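Local structure of glycosyl hydrolase family 88 (Pedobacter heparinus, 3WIW) at residues V156-S161 against K199-T204; V171-L176 against S216-S221. The protein acts as an unsaturated glucuronyl hydrolase with specificity for heparin, probably releasing the unsaturated uronic acid that lyases leave at the end of glycosaminoglycan fragments. One frame throughout, in Å; residues are numbered along the deposited sequence.

Contact 1: residues V156-S161 against K199-T204; sequences VGAIRS and KTHAVT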
ATOM      1  N   VAL A 156      17.720  -6.508 -16.816  1.00 15.27           N
ATOM      2  CA  VAL A 156      17.411  -7.016 -15.487  1.00 13.80           C
ATOM      3  C   VAL A 156      16.029  -7.676 -15.440  1.00 13.15           C
ATOM      4  O   VAL A 156      15.808  -8.643 -14.692  1.00 15.12           O
ATOM      5  CB  VAL A 156      17.495  -5.889 -14.421  1.00 14.24           C
ATOM      6  CG1 VAL A 156      17.088  -6.391 -13.021  1.00 14.44           C
ATOM      7  CG2 VAL A 156      18.897  -5.322 -14.393  1.00 15.90           C
ATOM      8  N   GLY A 157      15.087  -7.140 -16.207  1.00 12.79           N
ATOM      9  CA  GLY A 157      13.702  -7.562 -16.104  1.00 12.75           C
ATOM     10  C   GLY A 157      12.975  -6.941 -14.911  1.00 12.70           C
ATOM     11  O   GLY A 157      12.046  -7.545 -14.374  1.00 13.01           O
ATOM     12  N   ALA A 158      13.376  -5.737 -14.488  1.00 11.93           N
ATOM     13  CA  ALA A 158      12.726  -5.083 -13.337  1.00 11.35           C
ATOM     14  C   ALA A 158      12.906  -3.574 -13.399  1.00 11.10           C
ATOM     15  O   ALA A 158      13.818  -3.066 -14.060  1.00 11.51           O
ATOM     16  CB  ALA A 158      13.281  -5.618 -12.009  1.00 12.27           C
ATOM     17  N   ILE A 159      12.006  -2.867 -12.720  1.00 11.26           N
ATOM     18  CA  ILE A 159      12.126  -1.450 -12.437  1.00 11.65           C
ATOM     19  C   ILE A 159      13.154  -1.241 -11.332  1.00 10.90           C
ATOM     20  O   ILE A 159      13.132  -1.929 -10.303  1.00 11.40           O
ATOM     21  CB  ILE A 159      10.771  -0.895 -11.967  1.00 11.38           C
ATOM     22  CG1 ILE A 159       9.749  -0.968 -13.120  1.00 12.55           C
ATOM     23  CG2 ILE A 159      10.930   0.535 -11.416  1.00 11.05           C
ATOM     24  CD1 ILE A 159       8.344  -0.650 -12.697  1.00 13.73           C
ATOM     25  N   ARG A 160      14.092  -0.321 -11.567  1.00 11.25           N
ATOM     26  CA  ARG A 160      15.025   0.113 -10.534  1.00 11.83           C
ATOM     27  C   ARG A 160      14.267   0.920  -9.483  1.00 10.71           C
ATOM     28  O   ARG A 160      13.655   1.941  -9.803  1.00 11.74           O
ATOM     29  CB  ARG A 160      16.114   0.984 -11.153  1.00 12.35           C
ATOM     30  CG  ARG A 160      17.221   1.269 -10.160  1.00 13.63           C
ATOM     31  CD  ARG A 160      18.299   2.082 -10.782  1.00 16.10           C
ATOM     32  NE  ARG A 160      19.303   2.442  -9.794  1.00 17.66           N
ATOM     33  CZ  ARG A 160      20.514   2.894 -10.093  1.00 20.91           C
ATOM     34  NH1 ARG A 160      20.889   3.015 -11.363  1.00 22.00           N
ATOM     35  NH2 ARG A 160      21.345   3.220  -9.109  1.00 23.46           N
ATOM     36  N   SER A 161      14.306   0.507  -8.220  1.00 11.44           N
ATOM     37  CA  SER A 161      13.504   1.204  -7.212  1.00 10.52           C
ATOM     38  C   SER A 161      14.046   2.594  -6.900  1.00 11.40           C
ATOM     39  O   SER A 161      13.275   3.572  -6.867  1.00 11.81           O
ATOM     40  CB  SER A 161      13.403   0.373  -5.935  1.00 12.06           C
ATOM     41  OG  SER A 161      12.740  -0.836  -6.208  1.00 11.32           O
ATOM     42  N   LYS A 199       4.457  -6.670 -15.858  1.00 11.34           N
ATOM     43  CA  LYS A 199       4.292  -8.103 -15.676  1.00 11.96           C
ATOM     44  C   LYS A 199       5.661  -8.776 -15.539  1.00 11.88           C
ATOM     45  O   LYS A 199       5.865  -9.625 -14.671  1.00 12.74           O
ATOM     46  CB  LYS A 199       3.511  -8.716 -16.839  1.00 13.56           C
ATOM     47  CG  LYS A 199       3.260 -10.196 -16.595  1.00 17.27           C
ATOM     48  CD  LYS A 199       2.375 -10.843 -17.651  1.00 19.50           C
ATOM     49  CE  LYS A 199       2.036 -12.259 -17.184  1.00 23.34           C
ATOM     50  NZ  LYS A 199       1.208 -12.969 -18.186  1.00 25.39           N
ATOM     51  N   THR A 200       6.618  -8.359 -16.356  1.00 11.73           N
ATOM     52  CA  THR A 200       7.989  -8.888 -16.249  1.00 11.86           C
ATOM     53  C   THR A 200       8.598  -8.618 -14.865  1.00 10.84           C
ATOM     54  O   THR A 200       9.204  -9.507 -14.263  1.00 11.76           O
ATOM     55  CB  THR A 200       8.891  -8.320 -17.344  1.00 12.45           C
ATOM     56  OG1 THR A 200       8.371  -8.724 -18.613  1.00 14.05           O
ATOM     57  CG2 THR A 200      10.325  -8.852 -17.200  1.00 12.97           C
ATOM     58  N   HIS A 201       8.416  -7.408 -14.348  1.00 10.64           N
ATOM     59  CA  HIS A 201       8.895  -7.091 -13.004  1.00  9.78           C
ATOM     60  C   HIS A 201       8.321  -8.075 -11.974  1.00 10.21           C
ATOM     61  O   HIS A 201       9.045  -8.586 -11.107  1.00 10.46           O
ATOM     62  CB  HIS A 201       8.533  -5.647 -12.640  1.00  9.71           C
ATOM     63  CG  HIS A 201       9.050  -5.220 -11.309  1.00  9.82           C
ATOM     64  ND1 HIS A 201      10.046  -4.266 -11.177  1.00 11.07           N
ATOM     65  CD2 HIS A 201       8.751  -5.628 -10.050  1.00 10.35           C
ATOM     66  CE1 HIS A 201      10.325  -4.105  -9.902  1.00 11.00           C
ATOM     67  NE2 HIS A 201       9.545  -4.911  -9.191  1.00 10.84           N
ATOM     68  N   ALA A 202       7.020  -8.342 -12.058  1.00  9.99           N
ATOM     69  CA  ALA A 202       6.373  -9.266 -11.131  1.00 10.43           C
ATOM     70  C   ALA A 202       6.958 -10.676 -11.263  1.00 10.15           C
ATOM     71  O   ALA A 202       7.137 -11.369 -10.243  1.00 11.12           O
ATOM     72  CB  ALA A 202       4.857  -9.278 -11.352  1.00 11.30           C
ATOM     73  N   VAL A 203       7.221 -11.124 -12.481  1.00 11.24           N
ATOM     74  CA  VAL A 203       7.815 -12.449 -12.686  1.00 12.04           C
ATOM     75  C   VAL A 203       9.242 -12.523 -12.128  1.00 11.93           C
ATOM     76  O   VAL A 203       9.584 -13.454 -11.382  1.00 12.48           O
ATOM     77  CB  VAL A 203       7.765 -12.862 -14.178  1.00 13.30           C
ATOM     78  CG1 VAL A 203       8.522 -14.161 -14.389  1.00 14.25           C
ATOM     79  CG2 VAL A 203       6.308 -13.020 -14.631  1.00 14.95           C
ATOM     80  N   THR A 204      10.068 -11.526 -12.442  1.00 11.85           N
ATOM     81  CA  THR A 204      11.439 -11.485 -11.943  1.00 11.12           C
ATOM     82  C   THR A 204      11.446 -11.484 -10.393  1.00 11.35           C
ATOM     83  O   THR A 204      12.215 -12.205  -9.755  1.00 11.60           O
ATOM     84  CB  THR A 204      12.108 -10.211 -12.464  1.00 11.63           C
ATOM     85  OG1 THR A 204      12.069 -10.222 -13.900  1.00 12.78           O
ATOM     86  CG2 THR A 204      13.554 -10.086 -11.975  1.00 13.38           C
TER

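Contact 2: residues V171-L176 against S216-S221; sequences VIIDNL and SYHVIS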
ATOM      1  N   VAL A 171      16.233  -3.315  -6.121  1.00 10.47           N
ATOM      2  CA  VAL A 171      14.786  -3.492  -6.310  1.00  9.40           C
ATOM      3  C   VAL A 171      14.197  -3.916  -4.971  1.00  9.11           C
ATOM      4  O   VAL A 171      14.646  -4.899  -4.363  1.00 10.57           O
ATOM      5  CB  VAL A 171      14.497  -4.579  -7.375  1.00 10.25           C
ATOM      6  CG1 VAL A 171      12.977  -4.767  -7.555  1.00 10.72           C
ATOM      7  CG2 VAL A 171      15.135  -4.194  -8.700  1.00 11.22           C
ATOM      8  N   ILE A 172      13.230  -3.162  -4.477  1.00  9.86           N
ATOM      9  CA  ILE A 172      12.618  -3.489  -3.194  1.00  9.00           C
ATOM     10  C   ILE A 172      11.264  -4.164  -3.385  1.00  8.36           C
ATOM     11  O   ILE A 172      10.616  -3.976  -4.414  1.00  9.76           O
ATOM     12  CB  ILE A 172      12.516  -2.248  -2.263  1.00  9.81           C
ATOM     13  CG1 ILE A 172      11.489  -1.194  -2.738  1.00  9.32           C
ATOM     14  CG2 ILE A 172      13.895  -1.623  -2.107  1.00 11.67           C
ATOM     15  CD1 ILE A 172      11.475   0.069  -1.844  1.00  9.82           C
ATOM     16  N   ILE A 173      10.842  -4.950  -2.401  1.00  8.40           N
ATOM     17  CA  ILE A 173       9.581  -5.666  -2.488  1.00  8.50           C
ATOM     18  C   ILE A 173       8.406  -4.674  -2.681  1.00  8.64           C
ATOM     19  O   ILE A 173       7.416  -4.991  -3.378  1.00  9.64           O
ATOM     20  CB  ILE A 173       9.394  -6.592  -1.249  1.00  9.21           C
ATOM     21  CG1 ILE A 173       8.268  -7.593  -1.482  1.00 10.11           C
ATOM     22  CG2 ILE A 173       9.109  -5.780   0.037  1.00  9.56           C
ATOM     23  CD1 ILE A 173       8.610  -8.712  -2.487  1.00 11.29           C
ATOM     24  N   ASP A 174       8.514  -3.487  -2.068  1.00  8.86           N
ATOM     25  CA  ASP A 174       7.461  -2.462  -2.154  1.00  8.69           C
ATOM     26  C   ASP A 174       7.165  -2.083  -3.620  1.00  8.62           C
ATOM     27  O   ASP A 174       6.068  -1.611  -3.936  1.00  9.17           O
ATOM     28  CB  ASP A 174       7.836  -1.174  -1.405  1.00  8.78           C
ATOM     29  CG  ASP A 174       8.651  -1.389  -0.119  1.00  9.60           C
ATOM     30  OD1 ASP A 174       9.591  -2.217  -0.072  1.00  9.67           O
ATOM     31  OD2 ASP A 174       8.398  -0.619   0.828  1.00 10.34           O
ATOM     32  N   ASN A 175       8.150  -2.260  -4.502  1.00  8.49           N
ATOM     33  CA  ASN A 175       8.033  -1.896  -5.920  1.00  8.67           C
ATOM     34  C   ASN A 175       6.888  -2.690  -6.582  1.00  8.37           C
ATOM     35  O   ASN A 175       6.328  -2.219  -7.580  1.00  9.52           O
ATOM     36  CB  ASN A 175       9.392  -2.124  -6.607  1.00  9.38           C
ATOM     37  CG  ASN A 175       9.633  -1.294  -7.887  1.00  9.27           C
ATOM     38  OD1 ASN A 175      10.780  -0.854  -8.110  1.00  9.93           O
ATOM     39  ND2 ASN A 175       8.609  -1.104  -8.729  1.00  9.75           N
ATOM     40  N   LEU A 176       6.523  -3.862  -6.047  1.00  8.36           N
ATOM     41  CA  LEU A 176       5.345  -4.570  -6.584  1.00  8.46           C
ATOM     42  C   LEU A 176       4.106  -3.674  -6.599  1.00  8.16           C
ATOM     43  O   LEU A 176       3.264  -3.772  -7.501  1.00  9.94           O
ATOM     44  CB  LEU A 176       5.043  -5.862  -5.817  1.00  9.73           C
ATOM     45  CG  LEU A 176       6.072  -6.979  -6.009  1.00  9.95           C
ATOM     46  CD1 LEU A 176       5.883  -7.994  -4.883  1.00 10.78           C
ATOM     47  CD2 LEU A 176       5.929  -7.643  -7.383  1.00 11.70           C
ATOM     48  N   SER A 216       9.629 -13.128   2.037  1.00 10.43           N
ATOM     49  CA  SER A 216      10.353 -12.296   1.096  1.00 10.88           C
ATOM     50  C   SER A 216      11.518 -11.551   1.756  1.00 10.38           C
ATOM     51  O   SER A 216      11.433 -11.160   2.934  1.00 10.53           O
ATOM     52  CB  SER A 216       9.414 -11.288   0.395  1.00 11.68           C
ATOM     53  OG  SER A 216       8.656 -10.534   1.340  1.00 12.71           O
ATOM     54  N   TYR A 217      12.577 -11.326   0.963  1.00 10.31           N
ATOM     55  CA  TYR A 217      13.608 -10.331   1.249  1.00 10.80           C
ATOM     56  C   TYR A 217      13.043  -8.928   1.069  1.00  9.33           C
ATOM     57  O   TYR A 217      12.003  -8.726   0.411  1.00 10.33           O
ATOM     58  CB  TYR A 217      14.764 -10.466   0.239  1.00 11.91           C
ATOM     59  CG  TYR A 217      15.563 -11.740   0.388  1.00 11.68           C
ATOM     60  CD1 TYR A 217      16.552 -11.845   1.366  1.00 12.89           C
ATOM     61  CD2 TYR A 217      15.334 -12.841  -0.434  1.00 12.07           C
ATOM     62  CE1 TYR A 217      17.277 -12.992   1.521  1.00 13.56           C
ATOM     63  CE2 TYR A 217      16.058 -14.001  -0.294  1.00 13.53           C
ATOM     64  CZ  TYR A 217      17.031 -14.073   0.688  1.00 14.30           C
ATOM     65  OH  TYR A 217      17.768 -15.202   0.858  1.00 16.21           O
ATOM     66  N   HIS A 218      13.753  -7.932   1.584  1.00  9.45           N
ATOM     67  CA  HIS A 218      13.366  -6.562   1.285  1.00  9.44           C
ATOM     68  C   HIS A 218      13.985  -6.111  -0.044  1.00  9.52           C
ATOM     69  O   HIS A 218      13.260  -5.696  -0.955  1.00  9.83           O
ATOM     70  CB  HIS A 218      13.725  -5.614   2.440  1.00  9.93           C
ATOM     71  CG  HIS A 218      13.038  -4.289   2.342  1.00  9.79           C
ATOM     72  ND1 HIS A 218      13.090  -3.336   3.336  1.00 10.57           N
ATOM     73  CD2 HIS A 218      12.285  -3.758   1.345  1.00 10.60           C
ATOM     74  CE1 HIS A 218      12.392  -2.280   2.964  1.00 11.82           C
ATOM     75  NE2 HIS A 218      11.897  -2.511   1.758  1.00 10.62           N
ATOM     76  N   VAL A 219      15.317  -6.185  -0.157  1.00  9.79           N
ATOM     77  CA  VAL A 219      16.054  -5.673  -1.304  1.00 10.74           C
ATOM     78  C   VAL A 219      16.777  -6.788  -2.025  1.00 11.05           C
ATOM     79  O   VAL A 219      17.509  -7.572  -1.417  1.00 13.17           O
ATOM     80  CB  VAL A 219      17.123  -4.655  -0.854  1.00 11.89           C
ATOM     81  CG1 VAL A 219      17.824  -3.997  -2.048  1.00 13.09           C
ATOM     82  CG2 VAL A 219      16.487  -3.602  -0.024  1.00 12.32           C
ATOM     83  N   ILE A 220      16.576  -6.854  -3.329  1.00 10.61           N
ATOM     84  CA  ILE A 220      17.463  -7.617  -4.202  1.00 11.95           C
ATOM     85  C   ILE A 220      18.241  -6.616  -5.048  1.00 12.15           C
ATOM     86  O   ILE A 220      17.656  -5.712  -5.660  1.00 12.97           O
ATOM     87  CB  ILE A 220      16.663  -8.574  -5.117  1.00 12.53           C
ATOM     88  CG1 ILE A 220      15.805  -9.536  -4.267  1.00 11.91           C
ATOM     89  CG2 ILE A 220      17.594  -9.354  -6.054  1.00 13.05           C
ATOM     90  CD1 ILE A 220      16.601 -10.498  -3.404  1.00 12.82           C
ATOM     91  N   SER A 221      19.561  -6.771  -5.065  0.59 13.06           N
ATOM     92  CA  SER A 221      20.420  -5.960  -5.914  0.59 15.14           C
ATOM     93  C   SER A 221      20.858  -6.770  -7.118  0.59 14.56           C
ATOM     94  O   SER A 221      21.309  -7.916  -6.981  0.59 15.14           O
ATOM     95  CB  SER A 221      21.649  -5.467  -5.162  0.59 18.49           C
ATOM     96  OG  SER A 221      22.380  -4.589  -5.996  0.59 21.69           O
TER
HETATM   97  O   HOH W   1      10.814   0.144   2.004  1.00 16.71           O

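Contact 1: residues V156-S161 against K199-T204
The carbonyl oxygen of Gly157 rests against helix 192-208, where three residues meet it. Thr204 OG1 stands 2.7 Å from Gly157 O and 3.0 Å from Thr200 O, with both carbonyls within its reach. His201 adds a CA-H...O contact of 3.5 Å to Gly157 O, and Thr200 lays CG2 against the same atom. Two residues further along, Ile159 N donates to His201 ND1 at 2.9 Å (159°), only 9° out of the imidazole plane. With CG anti to the backbone N (chi1 -177°), the ring is carried off the helix to this amide, and Ala158 CB and Ile159 CB pack against its ND1 and CE1 atoms. A phenylalanine in place of His201 would probably leave the buried Ile159 amide without its acceptor. The position of Gly157 calls for glycine: at its backbone angles a CB would jam against the preceding carbonyl and come within 2.9 Å of Thr204 OG1. Gly157 and Ala158 together face Asn153, the pattern of a G1 beta bulge in the short hairpin of strands 152-153 and 158-159.

Contact 2: residues V171-L176 against S216-S221
Strands 170-172 and 219-222 run antiparallel as the first two of a three-stranded sheet attached to the alpha6/alpha6-barrel. Val171 and Ile220 form a hydrogen-bonded pair, with Val171 N to Ile220 O at 2.8 Å and Ile220 N to Val171 O at 2.9 Å. Ile172 and Val219 make the adjoining non-hydrogen-bonded pair. Beyond it the pairing ends in a third backbone bond, Ile173 N to His218 O at 2.9 Å, after which a type I turn from Ile172 to Asn175 leads into helix 175-188. His218 O is gripped more than once: Ile172 adds a CA-H...O contact of 3.2 Å to His218 O, and His209 NE2 donates to it from outside.

Val171 and Ile220 lie on one face of the sheet, Ile172 and Val219 on the other, where Ile172 CG2 meets Val219 CG2. Ile173 reaches back over the end of the pairing, its CD1 against Ser216 CB and its CG2 near His218 CD2.

The imidazole of His218 is directed at Asp174, the predicted proton donor and substrate-binding residue. CG of His218 lies anti to the backbone N (chi1 -165°), which swings the ring past Ile172 CB to the carboxylate. Gln236 N donates to His218 ND1 and Trp244 stacks on the ring; with ND1 thus accepting, NE2 is the donor toward Asp174. His218 may therefore act as a second-shell residue that positions Asp174, whose carboxylate also lies beside Trp250 and a bound buffer molecule. The one N-H of NE2 faces both Asp174 OD1, by its syn lone pair at 3.0 Å, and water 1 at the ring edge, which fits the bent angle (131°) of the first bond and the weakness of the second. Carboxylate and ring planes are 20° apart, and water 1 in turn donates to Asp174 OD2 at 2.8 Å.

Overall arrangement
From the N terminus the chain passes the 152-159 hairpin, then strand 170-172 and helix 175-188, then helix 192-208, and last strand 219-222. Contact 1 closes a loop of 37 residues by returning helix 192-208 to the hairpin; contact 2 closes one of 39 by bringing strand 219-222 beside strand 170-172. Because their segments alternate along the chain, the two loops cross, and helix 175-188 belongs to both. The contacts meet directly: Ser161 OG bonds to Ile172 N, and Val171 packs on both Ala158 and His201. Together they tie the three-stranded sheet and the hairpin to consecutive barrel helices, with contact 2 holding the predicted proton donor.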